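Local atomic coordinates of basic membrane lipoprotein (Brucella melitensis biovar Abortus, PDB entry 3S99), a protein that binds adenine and probably other purines such as guanine, and may serve as the substrate-binding component of an ABC-type purine uptake system. Residues G166-M171 against L341-Y346. Residues are numbered along the deposited sequence; the frame is centred on the assembly and turned at random.
Sequences GINSFM and LGMNFY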
ATOM      1  N   GLY A 166       0.072   8.930  -0.426  1.00 15.49           N
ATOM      2  CA  GLY A 166      -0.512   8.320  -1.616  1.00 14.86           C
ATOM      3  C   GLY A 166      -1.434   9.256  -2.365  1.00 14.66           C
ATOM      4  O   GLY A 166      -1.384   9.340  -3.597  1.00 14.76           O
ATOM      5  N   ILE A 167      -2.241   9.994  -1.615  1.00 14.60           N
ATOM      6  CA  ILE A 167      -3.114  11.001  -2.184  1.00 14.64           C
ATOM      7  C   ILE A 167      -2.257  12.086  -2.852  1.00 14.62           C
ATOM      8  O   ILE A 167      -2.507  12.476  -4.008  1.00 14.55           O
ATOM      9  CB  ILE A 167      -4.034  11.608  -1.107  1.00 15.15           C
ATOM     10  CG1 ILE A 167      -5.031  10.558  -0.596  1.00 17.04           C
ATOM     11  CG2 ILE A 167      -4.777  12.839  -1.648  1.00 15.57           C
ATOM     12  CD1 ILE A 167      -5.852  10.989   0.687  1.00 17.01           C
ATOM     13  N   ASN A 168      -1.240  12.554  -2.137  1.00 14.57           N
ATOM     14  CA  ASN A 168      -0.382  13.622  -2.647  1.00 15.37           C
ATOM     15  C   ASN A 168       0.367  13.197  -3.877  1.00 15.39           C
ATOM     16  O   ASN A 168       0.416  13.952  -4.851  1.00 17.81           O
ATOM     17  CB  ASN A 168       0.592  14.102  -1.594  1.00 15.75           C
ATOM     18  CG  ASN A 168      -0.059  14.994  -0.564  1.00 17.22           C
ATOM     19  OD1 ASN A 168      -1.030  15.679  -0.859  1.00 16.55           O
ATOM     20  ND2 ASN A 168       0.490  14.994   0.661  1.00 16.28           N
ATOM     21  N   SER A 169       0.953  12.001  -3.849  1.00 14.05           N
ATOM     22  CA  SER A 169       1.657  11.492  -5.011  1.00 13.58           C
ATOM     23  C   SER A 169       0.776  11.315  -6.239  1.00 12.84           C
ATOM     24  O   SER A 169       1.175  11.660  -7.359  1.00 13.53           O
ATOM     25  CB  SER A 169       2.336  10.179  -4.688  1.00 12.65           C
ATOM     26  OG  SER A 169       3.145   9.806  -5.768  1.00 13.66           O
ATOM     27  N   PHE A 170      -0.414  10.759  -6.036  1.00 12.38           N
ATOM     28  CA  PHE A 170      -1.399  10.612  -7.095  1.00 12.99           C
ATOM     29  C   PHE A 170      -1.742  11.948  -7.771  1.00 13.78           C
ATOM     30  O   PHE A 170      -1.738  12.064  -9.005  1.00 12.86           O
ATOM     31  CB  PHE A 170      -2.647   9.930  -6.524  1.00 12.24           C
ATOM     32  CG  PHE A 170      -3.749   9.727  -7.524  1.00 12.50           C
ATOM     33  CD1 PHE A 170      -3.676   8.718  -8.464  1.00 10.91           C
ATOM     34  CD2 PHE A 170      -4.890  10.524  -7.487  1.00 14.66           C
ATOM     35  CE1 PHE A 170      -4.704   8.525  -9.377  1.00 11.86           C
ATOM     36  CE2 PHE A 170      -5.920  10.336  -8.419  1.00 15.48           C
ATOM     37  CZ  PHE A 170      -5.833   9.337  -9.338  1.00 12.95           C
ATOM     38  N   MET A 171      -1.971  12.976  -6.947  1.00 15.22           N
ATOM     39  CA  MET A 171      -2.280  14.302  -7.439  1.00 16.85           C
ATOM     40  C   MET A 171      -1.088  14.891  -8.235  1.00 17.11           C
ATOM     41  O   MET A 171      -1.277  15.468  -9.336  1.00 17.30           O
ATOM     42  CB  MET A 171      -2.662  15.218  -6.249  1.00 17.31           C
ATOM     43  CG  MET A 171      -3.115  16.619  -6.603  1.00 22.98           C
ATOM     44  SD  MET A 171      -4.601  16.754  -7.690  1.00 29.25           S
ATOM     45  CE  MET A 171      -5.542  15.386  -7.050  1.00 22.22           C
ATOM     46  N   LEU A 341       7.308  10.430   6.253  1.00 21.56           N
ATOM     47  CA  LEU A 341       6.881   9.418   7.220  1.00 21.38           C
ATOM     48  C   LEU A 341       5.950  10.014   8.250  1.00 21.79           C
ATOM     49  O   LEU A 341       5.174   9.297   8.907  1.00 21.75           O
ATOM     50  CB  LEU A 341       8.104   8.774   7.904  1.00 21.95           C
ATOM     51  CG  LEU A 341       8.840   7.684   7.116  1.00 21.50           C
ATOM     52  CD1 LEU A 341       9.965   7.104   7.959  1.00 23.41           C
ATOM     53  CD2 LEU A 341       7.884   6.563   6.707  1.00 19.09           C
ATOM     54  N   GLY A 342       6.029  11.326   8.410  1.00 22.47           N
ATOM     55  CA  GLY A 342       5.091  12.038   9.265  1.00 22.69           C
ATOM     56  C   GLY A 342       4.104  12.883   8.492  1.00 22.40           C
ATOM     57  O   GLY A 342       3.436  13.709   9.097  1.00 23.47           O
ATOM     58  N   MET A 343       3.983  12.677   7.173  1.00 21.35           N
ATOM     59  CA  MET A 343       3.207  13.583   6.296  1.00 21.40           C
ATOM     60  C   MET A 343       1.763  13.779   6.769  1.00 22.16           C
ATOM     61  O   MET A 343       0.986  12.819   6.862  1.00 21.93           O
ATOM     62  CB  MET A 343       3.207  13.096   4.842  1.00 20.55           C
ATOM     63  CG  MET A 343       2.799  14.159   3.803  1.00 20.35           C
ATOM     64  SD  MET A 343       3.024  13.485   2.155  1.00 21.34           S
ATOM     65  CE  MET A 343       3.924  14.799   1.354  1.00 24.24           C
ATOM     66  N   ASN A 344       1.426  15.029   7.075  1.00 23.50           N
ATOM     67  CA  ASN A 344       0.100  15.370   7.602  1.00 24.58           C
ATOM     68  C   ASN A 344      -0.465  16.652   6.956  1.00 24.81           C
ATOM     69  O   ASN A 344      -1.199  17.408   7.572  1.00 24.91           O
ATOM     70  CB  ASN A 344       0.158  15.483   9.135  1.00 25.68           C
ATOM     71  CG  ASN A 344       1.062  16.608   9.603  1.00 30.09           C
ATOM     72  OD1 ASN A 344       1.709  17.295   8.798  1.00 33.11           O
ATOM     73  ND2 ASN A 344       1.115  16.812  10.911  1.00 35.34           N
ATOM     74  N   PHE A 345      -0.112  16.868   5.694  1.00 24.07           N
ATOM     75  CA  PHE A 345      -0.613  17.983   4.909  1.00 23.80           C
ATOM     76  C   PHE A 345      -0.809  17.518   3.474  1.00 22.62           C
ATOM     77  O   PHE A 345      -0.198  16.531   3.041  1.00 20.22           O
ATOM     78  CB  PHE A 345       0.383  19.139   4.932  1.00 25.39           C
ATOM     79  CG  PHE A 345       1.732  18.785   4.398  1.00 25.38           C
ATOM     80  CD1 PHE A 345       2.719  18.291   5.250  1.00 26.98           C
ATOM     81  CD2 PHE A 345       2.021  18.926   3.034  1.00 27.43           C
ATOM     82  CE1 PHE A 345       3.961  17.938   4.753  1.00 28.06           C
ATOM     83  CE2 PHE A 345       3.273  18.581   2.532  1.00 27.25           C
ATOM     84  CZ  PHE A 345       4.245  18.091   3.398  1.00 28.34           C
ATOM     85  N   TYR A 346      -1.676  18.218   2.749  1.00 22.21           N
ATOM     86  CA  TYR A 346      -1.907  17.929   1.342  1.00 22.09           C
ATOM     87  C   TYR A 346      -1.101  18.890   0.499  1.00 21.93           C
ATOM     88  O   TYR A 346      -0.762  19.968   0.949  1.00 23.28           O
ATOM     89  CB  TYR A 346      -3.372  18.080   0.965  1.00 21.65           C
ATOM     90  CG  TYR A 346      -4.270  16.947   1.385  1.00 22.20           C
ATOM     91  CD1 TYR A 346      -3.958  15.617   1.079  1.00 21.19           C
ATOM     92  CD2 TYR A 346      -5.450  17.198   2.060  1.00 22.93           C
ATOM     93  CE1 TYR A 346      -4.798  14.594   1.452  1.00 20.85           C
ATOM     94  CE2 TYR A 346      -6.307  16.180   2.418  1.00 24.05           C
ATOM     95  CZ  TYR A 346      -5.984  14.878   2.112  1.00 22.59           C
ATOM     96  OH  TYR A 346      -6.855  13.865   2.482  1.00 22.79           O
TER
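N168 reaches from its helix to the loop at 343-346 and holds it through both ends of its amide. N168 ND2 donates to the backbone O of F345 over 2.9 Å, nearly straight at 164°, with the acceptor lying in the plane of the amide. N168 ND2 also makes a weak hydrogen bond to M343 SD at 3.3 Å; the thioether suits this spot because it offers a soft acceptor within an otherwise apolar arm. N168 OD1 lies near the plane of the Y346 ring, 3.5 Å from Y346 CD1 at its edge, and accepts from the backbone N of V347. Asparagine fits here because a short, flat group with a donor and an acceptor can serve two backbone polar groups in a buried place, and these bonds fix the rotation of the amide.

Beside this polar grip, I167 CG2, anti to the backbone N, makes apolar contact with Y346 CE1 at 3.6 Å. I167 CD1 brushes the Y346 hydroxyl, whose hydrogen bond goes to D352; two branches of isoleucine thus fit the CE1-to-OH side of the ring.

Toward solvent the contact thins out: CB of F345 points away, though its ring comes back nearer, making a cation-pi contact with K322 and an edge-to-face one with W328, and the loop becomes exposed at G342 and N344. In this two-lobed, periplasmic-binding-protein-like fold, the pairing sets the loop after helix 337-341 against one turn of helix 161-175 in the mixed-sheet lobe, where I167 and Y346 both touch W187 of strand 182-187 and F170 packs against helix 132-146 and strand 151-156.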